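Local coordinates for protein 5-formaminoimidazole-4-carboxamide-1-(Beta)-D-ribofuranosyl 5'-monophosphate synthetase (PDB 2PBZ) that probably acts as an ATP-dependent carbon-nitrogen ligase of purine (IMP) biosynthesis and binds ATP, at residues Ala9-Leu14 with Ser267-Gly272; Arg164-Val169 with His253-Gly258; Tyr170-Phe175 with Asp190-Ile195. All blocks are in the same frame, centred on the assembly; numbering follows the deposited sequence.

Interaction 1. Residues Ala9-Leu14 with Ser267-Gly272; sequences ASHSSL and SRIDGG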
loop_
_atom_site.group_PDB
_atom_site.type_symbol
_atom_site.label_atom_id
_atom_site.label_comp_id
_atom_site.label_asym_id
_atom_site.label_seq_id
_atom_site.Cartn_x
_atom_site.Cartn_y
_atom_site.Cartn_z
ATOM N N ALA A 9 9.181 -21.529 10.217
ATOM C CA ALA A 9 7.927 -21.095 9.618
ATOM C C ALA A 9 7.173 -20.068 10.451
ATOM O O ALA A 9 6.409 -20.415 11.349
ATOM C CB ALA A 9 7.043 -22.281 9.368
ATOM N N SER A 10 7.395 -18.795 10.135
ATOM C CA SER A 10 6.756 -17.682 10.823
ATOM C C SER A 10 7.519 -16.427 10.458
ATOM O O SER A 10 8.501 -16.484 9.714
ATOM C CB SER A 10 6.807 -17.866 12.331
ATOM O OG SER A 10 8.148 -17.857 12.778
ATOM N N HIS A 11 7.058 -15.299 10.993
ATOM C CA HIS A 11 7.669 -13.997 10.745
ATOM C C HIS A 11 7.727 -13.588 9.263
ATOM O O HIS A 11 6.914 -12.794 8.796
ATOM C CB HIS A 11 9.080 -13.950 11.337
ATOM C CG HIS A 11 9.709 -12.591 11.281
ATOM N ND1 HIS A 11 9.405 -11.590 12.177
ATOM C CD2 HIS A 11 10.584 -12.048 10.400
ATOM C CE1 HIS A 11 10.066 -10.493 11.852
ATOM N NE2 HIS A 11 10.789 -10.745 10.777
ATOM N N SER A 12 8.694 -14.124 8.533
ATOM C CA SER A 12 8.851 -13.784 7.128
ATOM C C SER A 12 9.419 -14.931 6.307
ATOM O O SER A 12 10.155 -14.700 5.357
ATOM C CB SER A 12 9.774 -12.577 7.010
ATOM O OG SER A 12 11.020 -12.860 7.607
ATOM N N SER A 13 9.075 -16.162 6.679
ATOM C CA SER A 13 9.560 -17.334 5.978
ATOM C C SER A 13 8.964 -17.477 4.594
ATOM O O SER A 13 9.562 -18.119 3.731
ATOM C CB SER A 13 9.274 -18.599 6.787
ATOM O OG SER A 13 7.886 -18.835 6.951
ATOM N N LEU A 14 7.795 -16.878 4.381
ATOM C CA LEU A 14 7.125 -16.944 3.085
ATOM C C LEU A 14 7.924 -16.160 2.077
ATOM O O LEU A 14 8.233 -16.636 0.984
ATOM C CB LEU A 14 5.720 -16.361 3.185
ATOM C CG LEU A 14 4.791 -17.146 4.113
ATOM C CD1 LEU A 14 3.506 -16.382 4.325
ATOM C CD2 LEU A 14 4.515 -18.520 3.520
ATOM N N SER A 267 18.104 -6.354 13.745
ATOM C CA SER A 267 19.401 -6.924 13.431
ATOM C C SER A 267 19.272 -8.057 12.432
ATOM O O SER A 267 20.206 -8.817 12.238
ATOM C CB SER A 267 20.105 -7.397 14.709
ATOM O OG SER A 267 19.301 -8.291 15.465
ATOM N N ARG A 268 18.109 -8.142 11.791
ATOM C CA ARG A 268 17.814 -9.166 10.780
ATOM C C ARG A 268 16.640 -8.706 9.926
ATOM O O ARG A 268 16.154 -7.600 10.114
ATOM C CB ARG A 268 17.498 -10.503 11.457
ATOM C CG ARG A 268 16.726 -10.378 12.756
ATOM C CD ARG A 268 15.324 -9.902 12.520
ATOM N NE ARG A 268 14.658 -9.578 13.767
ATOM C CZ ARG A 268 13.435 -9.078 13.825
ATOM N NH1 ARG A 268 12.762 -8.852 12.703
ATOM N NH2 ARG A 268 12.884 -8.804 15.000
ATOM N N ILE A 269 16.194 -9.537 8.988
ATOM C CA ILE A 269 15.067 -9.166 8.135
ATOM C C ILE A 269 13.914 -8.738 9.028
ATOM O O ILE A 269 13.377 -9.511 9.806
ATOM C CB ILE A 269 14.661 -10.321 7.205
ATOM C CG1 ILE A 269 13.535 -9.864 6.285
ATOM C CG2 ILE A 269 14.265 -11.548 8.012
ATOM C CD1 ILE A 269 13.293 -10.808 5.156
ATOM N N ASP A 270 13.551 -7.473 8.894
ATOM C CA ASP A 270 12.539 -6.832 9.712
ATOM C C ASP A 270 11.091 -7.325 9.771
ATOM O O ASP A 270 10.504 -7.394 10.864
ATOM C CB ASP A 270 12.565 -5.337 9.405
ATOM C CG ASP A 270 11.458 -4.599 10.075
ATOM O OD1 ASP A 270 10.333 -4.616 9.526
ATOM O OD2 ASP A 270 11.709 -4.023 11.154
ATOM N N GLY A 271 10.496 -7.659 8.635
ATOM C CA GLY A 271 9.116 -8.108 8.685
ATOM C C GLY A 271 8.242 -7.135 7.914
ATOM O O GLY A 271 7.280 -7.530 7.244
ATOM N N GLY A 272 8.578 -5.849 8.023
ATOM C CA GLY A 272 7.863 -4.830 7.285
ATOM C C GLY A 272 8.329 -4.984 5.852
ATOM O O GLY A 272 7.893 -4.269 4.951
#
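H11 meets the backbone carbonyl of I269 with the edge of its imidazole and makes a hydrogen bond across the contact. NE2 of H11 donates to O of I269 over 3.0 Å, with an N-H...O angle of 148°, the acceptor lying 20° out of the ring plane. The ring is carried across because its CG lies anti to the backbone N (chi1 -173°), and it also meets the ring of H67.

The same carbonyl has a second donor. NH1 of R268 stands 3.0 Å from O of I269, and it arrives from the opposite face of the carbonyl plane, so the oxygen is held between an imidazole and a guanidinium set perpendicular to each other. Both donors converge there, bringing CE1 of H11 to 3.3 Å from NH1 of R268. NH1 also makes a weak bond to O of D270, while NE of R268 is engaged by E96 in a salt bridge. Beside the imidazole, OG of S12 touches the aliphatic branch of I269, 3.5 Å from CG2. G271 has backbone angles that call for glycine, and a side chain there would also press on the H11 ring. OD1 of D270 accepts from N of G272 at 2.6 Å, an Asx turn, and the same oxygen is salt-bridged to R192.

The contact joins an N-terminal region, probably Rossmann-like, to one probably of ATP-grasp type, 253 residues apart at the closest ends. S12 immediately precedes helix 13-22, which follows strand 5-8 of the parallel sheet, whereas 267-272 leaves strand 261-266 on the way to helix 280-283. I269 and D270 rest on P249 and A251 of strand 249-255.

Interaction 2. Residues Arg164-Val169 with His253-Gly258; sequences RFIPGV and HFAYDG. With ATP (adenosine-5'-triphosphate), chain D.
The backbones of G168-V169 and Y256 meet where the touching parts run 107° apart, and N of Y256 donates to O of V169 over 3.0 Å, almost straight, with an N-H...O angle of 170°. A weak, bent second bond runs from the same N to O of G168. G168 adopts backbone angles that call for glycine, and a CB would clash with the carbonyl of Y256.

On the side-chain level, V169 and Y256 lie side by side and point the same way, CG1 of V169 packing 3.7 Å from CB of Y256 and lying near the plane of the ring at its edge. I166 crosses D257 at about a right angle. Its CG2 branch faces OD2 of D257 and also lies 4.3 Å from CB of A255, a looser apolar contact at the end of strand 249-255.

The other side of 164-169 serves the nucleotide. N of I166 donates to N1 of ATP at 2.8 Å, and N6 of ATP donates to O of R164 at 3.1 Å. F165 turns its CG away from its own backbone N (chi1 -176°), which lays one ring face against the adenine rim: C2 of ATP sits 3.5 Å above that face, offset from the centre. With an alanine at F165, C2 would probably lose the aromatic surface it rests on, and the adenine would be freer to shift beside its two backbone bonds.

Because N1 meets a donor and N6 an acceptor, both from the main chain, the pair reads the adenine edge; a guanine, with its N-H at position 1 and carbonyl at 6, would be expected to match poorly.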
loop_
_atom_site.group_PDB
_atom_site.type_symbol
_atom_site.label_atom_id
_atom_site.label_comp_id
_atom_site.label_asym_id
_atom_site.label_seq_id
_atom_site.Cartn_x
_atom_site.Cartn_y
_atom_site.Cartn_z
ATOM N N ARG A 164 9.869 9.837 25.827
ATOM C CA ARG A 164 9.040 10.999 25.531
ATOM C C ARG A 164 8.019 10.544 24.496
ATOM O O ARG A 164 8.375 9.868 23.533
ATOM C CB ARG A 164 9.918 12.110 24.947
ATOM C CG ARG A 164 9.241 13.467 24.764
ATOM C CD ARG A 164 8.994 14.142 26.114
ATOM N NE ARG A 164 8.591 15.546 25.975
ATOM C CZ ARG A 164 7.444 15.961 25.433
ATOM N NH1 ARG A 164 6.556 15.077 24.968
ATOM N NH2 ARG A 164 7.182 17.267 25.353
ATOM N N PHE A 165 6.751 10.886 24.696
ATOM C CA PHE A 165 5.732 10.496 23.737
ATOM C C PHE A 165 5.888 11.337 22.475
ATOM O O PHE A 165 5.978 12.569 22.546
ATOM C CB PHE A 165 4.346 10.735 24.296
ATOM C CG PHE A 165 3.244 10.271 23.383
ATOM C CD1 PHE A 165 2.732 8.977 23.497
ATOM C CD2 PHE A 165 2.708 11.126 22.416
ATOM C CE1 PHE A 165 1.695 8.532 22.670
ATOM C CE2 PHE A 165 1.668 10.689 21.582
ATOM C CZ PHE A 165 1.159 9.385 21.713
ATOM N N ILE A 166 5.909 10.685 21.319
ATOM C CA ILE A 166 6.049 11.411 20.063
ATOM C C ILE A 166 4.968 10.989 19.080
ATOM O O ILE A 166 4.897 9.822 18.689
ATOM C CB ILE A 166 7.425 11.161 19.413
ATOM C CG1 ILE A 166 8.548 11.585 20.370
ATOM C CG2 ILE A 166 7.521 11.930 18.112
ATOM C CD1 ILE A 166 9.937 11.142 19.919
ATOM N N PRO A 167 4.098 11.928 18.674
ATOM C CA PRO A 167 3.044 11.561 17.720
ATOM C C PRO A 167 3.544 11.886 16.324
ATOM O O PRO A 167 4.183 12.917 16.131
ATOM C CB PRO A 167 1.872 12.458 18.127
ATOM C CG PRO A 167 2.329 13.105 19.479
ATOM C CD PRO A 167 3.802 13.228 19.284
ATOM N N GLY A 168 3.320 11.013 15.351
ATOM C CA GLY A 168 3.779 11.379 14.024
ATOM C C GLY A 168 4.473 10.329 13.196
ATOM O O GLY A 168 5.692 10.246 13.183
ATOM N N VAL A 169 3.678 9.547 12.480
ATOM C CA VAL A 169 4.168 8.497 11.614
ATOM C C VAL A 169 5.473 7.810 12.011
ATOM O O VAL A 169 6.540 8.433 12.177
ATOM C CB VAL A 169 4.298 8.990 10.151
ATOM C CG1 VAL A 169 5.363 10.042 10.035
ATOM C CG2 VAL A 169 4.608 7.806 9.247
ATOM N N HIS A 253 14.528 1.903 13.029
ATOM C CA HIS A 253 13.162 2.307 13.321
ATOM C C HIS A 253 13.126 3.772 13.764
ATOM O O HIS A 253 13.893 4.193 14.625
ATOM C CB HIS A 253 12.571 1.376 14.393
ATOM C CG HIS A 253 12.578 -0.071 13.997
ATOM N ND1 HIS A 253 12.212 -1.087 14.855
ATOM C CD2 HIS A 253 12.901 -0.669 12.824
ATOM C CE1 HIS A 253 12.311 -2.247 14.230
ATOM N NE2 HIS A 253 12.728 -2.020 12.997
ATOM N N PHE A 254 12.234 4.551 13.169
ATOM C CA PHE A 254 12.160 5.967 13.500
ATOM C C PHE A 254 10.795 6.507 13.806
ATOM O O PHE A 254 9.778 5.941 13.433
ATOM C CB PHE A 254 12.699 6.834 12.360
ATOM C CG PHE A 254 14.163 6.706 12.125
ATOM C CD1 PHE A 254 14.655 5.849 11.137
ATOM C CD2 PHE A 254 15.058 7.484 12.856
ATOM C CE1 PHE A 254 16.031 5.782 10.880
ATOM C CE2 PHE A 254 16.429 7.426 12.607
ATOM C CZ PHE A 254 16.915 6.580 11.620
ATOM N N ALA A 255 10.807 7.658 14.452
ATOM C CA ALA A 255 9.604 8.383 14.799
ATOM C C ALA A 255 9.824 9.692 14.057
ATOM O O ALA A 255 10.800 10.396 14.329
ATOM C CB ALA A 255 9.546 8.629 16.292
ATOM N N TYR A 256 8.964 10.016 13.098
ATOM C CA TYR A 256 9.157 11.265 12.379
ATOM C C TYR A 256 8.334 12.392 13.009
ATOM O O TYR A 256 7.103 12.419 12.921
ATOM C CB TYR A 256 8.816 11.107 10.900
ATOM C CG TYR A 256 9.341 12.251 10.077
ATOM C CD1 TYR A 256 10.704 12.529 10.029
ATOM C CD2 TYR A 256 8.480 13.085 9.382
ATOM C CE1 TYR A 256 11.201 13.616 9.313
ATOM C CE2 TYR A 256 8.968 14.184 8.657
ATOM C CZ TYR A 256 10.336 14.443 8.630
ATOM O OH TYR A 256 10.829 15.525 7.930
ATOM N N ASP A 257 9.056 13.302 13.656
ATOM C CA ASP A 257 8.523 14.479 14.368
ATOM C C ASP A 257 8.488 15.543 13.303
ATOM O O ASP A 257 7.652 16.426 13.279
ATOM C CB ASP A 257 9.555 14.929 15.418
ATOM C CG ASP A 257 8.971 15.125 16.793
ATOM O OD1 ASP A 257 9.736 15.573 17.681
ATOM O OD2 ASP A 257 7.775 14.828 16.993
ATOM N N GLY A 258 9.469 15.405 12.426
ATOM C CA GLY A 258 9.707 16.329 11.346
ATOM C C GLY A 258 11.202 16.473 11.502
ATOM O O GLY A 258 11.817 17.355 10.909
HETATM P PG ATP D . 9.282 -5.476 20.305
HETATM O O1G ATP D . 10.567 -4.931 20.914
HETATM O O2G ATP D . 8.669 -6.633 21.322
HETATM O O3G ATP D . 9.584 -6.143 18.837
HETATM P PB ATP D . 8.773 -3.093 19.127
HETATM O O1B ATP D . 10.015 -2.513 19.694
HETATM O O2B ATP D . 9.065 -3.716 17.655
HETATM O O3B ATP D . 8.200 -4.258 20.127
HETATM P PA ATP D . 7.830 -0.649 18.115
HETATM O O1A ATP D . 8.104 -0.977 16.696
HETATM O O2A ATP D . 9.024 0.238 18.722
HETATM O O3A ATP D . 7.589 -1.995 19.051
HETATM O "O5'" ATP D . 6.413 0.098 18.277
HETATM C "C5'" ATP D . 6.330 1.244 17.486
HETATM C "C4'" ATP D . 4.921 1.764 17.741
HETATM O "O4'" ATP D . 4.707 2.103 19.152
HETATM C "C3'" ATP D . 4.594 2.995 16.896
HETATM O "O3'" ATP D . 3.515 2.698 16.047
HETATM C "C2'" ATP D . 4.256 4.105 17.866
HETATM O "O2'" ATP D . 2.898 4.540 17.666
HETATM C "C1'" ATP D . 4.481 3.528 19.276
HETATM N N9 ATP D . 5.653 4.222 19.856
HETATM C C8 ATP D . 6.948 3.752 19.955
HETATM N N7 ATP D . 7.710 4.629 20.518
HETATM C C5 ATP D . 6.970 5.731 20.815
HETATM C C6 ATP D . 7.234 6.993 21.435
HETATM N N6 ATP D . 8.528 7.291 21.873
HETATM N N1 ATP D . 6.199 7.893 21.573
HETATM C C2 ATP D . 4.949 7.615 21.155
HETATM N N3 ATP D . 4.669 6.437 20.576
HETATM C C4 ATP D . 5.632 5.483 20.401
#

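Interaction 3. Residues Tyr170-Phe175 with Asp190-Ile195; sequences YLYVHF and DERVLI. With ATP (adenosine-5'-triphosphate), chain D.
D190 and Y172 face each other as an antiparallel hydrogen-bonded pair: N of Y172 donates to O of D190 at 3.0 Å, and N of D190 to O of Y172 at 2.9 Å. The D190 side chain lies on the same face of the sheet as Y172, and CB of D190 sits at the edge of the H174 imidazole, near its plane. Its OD2 takes both NE of R192, at 2.9 Å, and NH2 of R192, at 3.1 Å. This side-on salt bridge puts two donors on one oxygen, with that oxygen lying in the guanidinium plane.

At E191 the chain lies close enough for CA to approach the Y172 ring, while the carboxylate leads away to R215 of the third subunit.

These segments belong to the hairpin of strands 170-178 and 183-194 in a five-stranded antiparallel sheet, consistent with the ATP-grasp assignment. Their axes stand at 130°, well short of antiparallel, and past the D190-Y172 pair they separate: a water 2.7 Å from N of R192 and 2.9 Å from O of Y170 fills the place of a direct backbone bond.

R192 folds back over the ring of Y172, its chain bent at chi2 (-86°) and again at chi3. The guanidinium lies flat on one face with planes 20° apart, a cation-pi stack with CZ of R192 3.6 Å from the ring centroid, and CD adds a CH-pi contact. D270 holds NH2 from outside, so two carboxylates probably fix the group's rotation. The tyrosine's OH donates to O1A of ATP at 3.3 Å.

V193 packs on I217 of the second subunit. L194 turns toward the nucleotide, its CD2 beside the ribose O3', whereas Y170 lays a ring face under C2' of the same sugar.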
loop_
_atom_site.group_PDB
_atom_site.type_symbol
_atom_site.label_atom_id
_atom_site.label_comp_id
_atom_site.label_asym_id
_atom_site.label_seq_id
_atom_site.Cartn_x
_atom_site.Cartn_y
_atom_site.Cartn_z
ATOM N N TYR A 170 5.363 6.496 12.153
ATOM C CA TYR A 170 6.489 5.658 12.501
ATOM C C TYR A 170 6.918 4.913 11.254
ATOM O O TYR A 170 6.149 4.167 10.646
ATOM C CB TYR A 170 6.108 4.719 13.645
ATOM C CG TYR A 170 6.178 5.459 14.954
ATOM C CD1 TYR A 170 5.260 6.467 15.254
ATOM C CD2 TYR A 170 7.248 5.262 15.832
ATOM C CE1 TYR A 170 5.410 7.268 16.384
ATOM C CE2 TYR A 170 7.406 6.062 16.962
ATOM C CZ TYR A 170 6.491 7.065 17.231
ATOM O OH TYR A 170 6.677 7.885 18.319
ATOM N N LEU A 171 8.168 5.159 10.879
ATOM C CA LEU A 171 8.754 4.592 9.683
ATOM C C LEU A 171 9.812 3.552 9.961
ATOM O O LEU A 171 10.675 3.725 10.812
ATOM C CB LEU A 171 9.342 5.730 8.857
ATOM C CG LEU A 171 8.303 6.814 8.552
ATOM C CD1 LEU A 171 9.021 8.082 8.087
ATOM C CD2 LEU A 171 7.313 6.311 7.498
ATOM N N TYR A 172 9.741 2.470 9.209
ATOM C CA TYR A 172 10.677 1.380 9.369
ATOM C C TYR A 172 11.473 1.231 8.077
ATOM O O TYR A 172 10.983 0.711 7.078
ATOM C CB TYR A 172 9.903 0.108 9.740
ATOM C CG TYR A 172 9.082 0.303 10.991
ATOM C CD1 TYR A 172 7.937 1.100 10.973
ATOM C CD2 TYR A 172 9.506 -0.203 12.217
ATOM C CE1 TYR A 172 7.243 1.404 12.150
ATOM C CE2 TYR A 172 8.813 0.090 13.406
ATOM C CZ TYR A 172 7.686 0.900 13.366
ATOM O OH TYR A 172 7.028 1.234 14.534
ATOM N N VAL A 173 12.711 1.711 8.110
ATOM C CA VAL A 173 13.572 1.676 6.943
ATOM C C VAL A 173 14.336 0.378 6.828
ATOM O O VAL A 173 15.013 -0.042 7.751
ATOM C CB VAL A 173 14.566 2.848 6.968
ATOM C CG1 VAL A 173 15.211 3.018 5.587
ATOM C CG2 VAL A 173 13.840 4.119 7.392
ATOM N N HIS A 174 14.238 -0.244 5.671
ATOM C CA HIS A 174 14.898 -1.510 5.421
ATOM C C HIS A 174 16.179 -1.333 4.604
ATOM O O HIS A 174 16.183 -0.652 3.573
ATOM C CB HIS A 174 13.919 -2.432 4.690
ATOM C CG HIS A 174 12.596 -2.555 5.379
ATOM N ND1 HIS A 174 12.433 -3.260 6.553
ATOM C CD2 HIS A 174 11.389 -2.005 5.102
ATOM C CE1 HIS A 174 11.186 -3.136 6.970
ATOM N NE2 HIS A 174 10.532 -2.377 6.109
ATOM N N PHE A 175 17.258 -1.956 5.068
ATOM C CA PHE A 175 18.551 -1.879 4.382
ATOM C C PHE A 175 19.134 -3.250 4.116
ATOM O O PHE A 175 18.775 -4.240 4.756
ATOM C CB PHE A 175 19.593 -1.129 5.214
ATOM C CG PHE A 175 19.317 0.325 5.395
ATOM C CD1 PHE A 175 18.807 0.804 6.595
ATOM C CD2 PHE A 175 19.635 1.235 4.384
ATOM C CE1 PHE A 175 18.623 2.169 6.801
ATOM C CE2 PHE A 175 19.456 2.607 4.573
ATOM C CZ PHE A 175 18.951 3.075 5.784
ATOM N N ASP A 190 8.599 0.821 5.496
ATOM C CA ASP A 190 7.407 0.201 5.979
ATOM C C ASP A 190 6.700 1.077 7.001
ATOM O O ASP A 190 7.281 1.983 7.578
ATOM C CB ASP A 190 7.813 -1.138 6.603
ATOM C CG ASP A 190 6.672 -1.839 7.267
ATOM O OD1 ASP A 190 5.738 -2.250 6.535
ATOM O OD2 ASP A 190 6.705 -1.970 8.516
ATOM N N GLU A 191 5.426 0.783 7.202
ATOM C CA GLU A 191 4.583 1.459 8.176
ATOM C C GLU A 191 3.769 0.338 8.823
ATOM O O GLU A 191 3.133 -0.436 8.112
ATOM C CB GLU A 191 3.670 2.448 7.465
ATOM C CG GLU A 191 2.656 3.111 8.360
ATOM C CD GLU A 191 2.073 4.366 7.727
ATOM O OE1 GLU A 191 1.533 4.275 6.593
ATOM O OE2 GLU A 191 2.171 5.433 8.383
ATOM N N ARG A 192 3.807 0.231 10.150
ATOM C CA ARG A 192 3.087 -0.828 10.855
ATOM C C ARG A 192 1.570 -0.628 10.943
ATOM O O ARG A 192 1.068 0.504 11.015
ATOM C CB ARG A 192 3.612 -0.982 12.295
ATOM C CG ARG A 192 5.119 -1.064 12.462
ATOM C CD ARG A 192 5.663 -2.470 12.316
ATOM N NE ARG A 192 6.722 -2.530 11.318
ATOM C CZ ARG A 192 7.970 -2.909 11.564
ATOM N NH1 ARG A 192 8.332 -3.263 12.792
ATOM N NH2 ARG A 192 8.844 -2.939 10.572
ATOM N N VAL A 193 0.844 -1.742 10.914
ATOM C CA VAL A 193 -0.603 -1.726 11.077
ATOM C C VAL A 193 -0.772 -2.263 12.494
ATOM O O VAL A 193 -0.538 -3.435 12.757
ATOM C CB VAL A 193 -1.353 -2.638 10.063
ATOM C CG1 VAL A 193 -2.871 -2.547 10.308
ATOM C CG2 VAL A 193 -1.048 -2.204 8.651
ATOM N N LEU A 194 -1.139 -1.372 13.408
ATOM C CA LEU A 194 -1.321 -1.713 14.814
ATOM C C LEU A 194 -2.778 -1.875 15.174
ATOM O O LEU A 194 -3.659 -1.437 14.426
ATOM C CB LEU A 194 -0.699 -0.620 15.690
ATOM C CG LEU A 194 0.797 -0.735 16.009
ATOM C CD1 LEU A 194 1.584 -1.116 14.774
ATOM C CD2 LEU A 194 1.275 0.587 16.581
ATOM N N ILE A 195 -3.043 -2.504 16.315
ATOM C CA ILE A 195 -4.420 -2.686 16.703
ATOM C C ILE A 195 -4.854 -1.356 17.270
ATOM O O ILE A 195 -6.032 -1.112 17.510
ATOM C CB ILE A 195 -4.582 -3.860 17.697
ATOM C CG1 ILE A 195 -4.217 -3.484 19.115
ATOM C CG2 ILE A 195 -3.665 -4.984 17.279
ATOM C CD1 ILE A 195 -4.137 -4.721 20.006
HETATM P PG ATP D . 9.282 -5.476 20.305
HETATM O O1G ATP D . 10.567 -4.931 20.914
HETATM O O2G ATP D . 8.669 -6.633 21.322
HETATM O O3G ATP D . 9.584 -6.143 18.837
HETATM P PB ATP D . 8.773 -3.093 19.127
HETATM O O1B ATP D . 10.015 -2.513 19.694
HETATM O O2B ATP D . 9.065 -3.716 17.655
HETATM O O3B ATP D . 8.200 -4.258 20.127
HETATM P PA ATP D . 7.830 -0.649 18.115
HETATM O O1A ATP D . 8.104 -0.977 16.696
HETATM O O2A ATP D . 9.024 0.238 18.722
HETATM O O3A ATP D . 7.589 -1.995 19.051
HETATM O "O5'" ATP D . 6.413 0.098 18.277
HETATM C "C5'" ATP D . 6.330 1.244 17.486
HETATM C "C4'" ATP D . 4.921 1.764 17.741
HETATM O "O4'" ATP D . 4.707 2.103 19.152
HETATM C "C3'" ATP D . 4.594 2.995 16.896
HETATM O "O3'" ATP D . 3.515 2.698 16.047
HETATM C "C2'" ATP D . 4.256 4.105 17.866
HETATM O "O2'" ATP D . 2.898 4.540 17.666
HETATM C "C1'" ATP D . 4.481 3.528 19.276
HETATM N N9 ATP D . 5.653 4.222 19.856
HETATM C C8 ATP D . 6.948 3.752 19.955
HETATM N N7 ATP D . 7.710 4.629 20.518
HETATM C C5 ATP D . 6.970 5.731 20.815
HETATM C C6 ATP D . 7.234 6.993 21.435
HETATM N N6 ATP D . 8.528 7.291 21.873
HETATM N N1 ATP D . 6.199 7.893 21.573
HETATM C C2 ATP D . 4.949 7.615 21.155
HETATM N N3 ATP D . 4.669 6.437 20.576
HETATM C C4 ATP D . 5.632 5.483 20.401
HETATM O O HOH W 1 3.857 2.630 11.462
#

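D270 of interaction 1 ties the three contacts together: OD1 pairs with NH2 of R192 (interaction 3) at 2.5 Å, a short salt bridge, and OD2 lies 2.9 Å from NE2 of H253 (interaction 2), a probable hydrogen bond. Interactions 2 and 3 share the antiparallel sheet, where N of F254 lies 2.9 Å from O of L171, and their centres are about 12 Å apart. Both line the ATP pocket, interaction 2 at the adenine edge, interaction 3 at ribose and alpha-phosphate, with the Y170 ring extending to the base. The centre of interaction 1 is about 13 Å from that of interaction 3 and about 24 Å from that of interaction 2; the R268 side chain comes within about 6 Å of ATP.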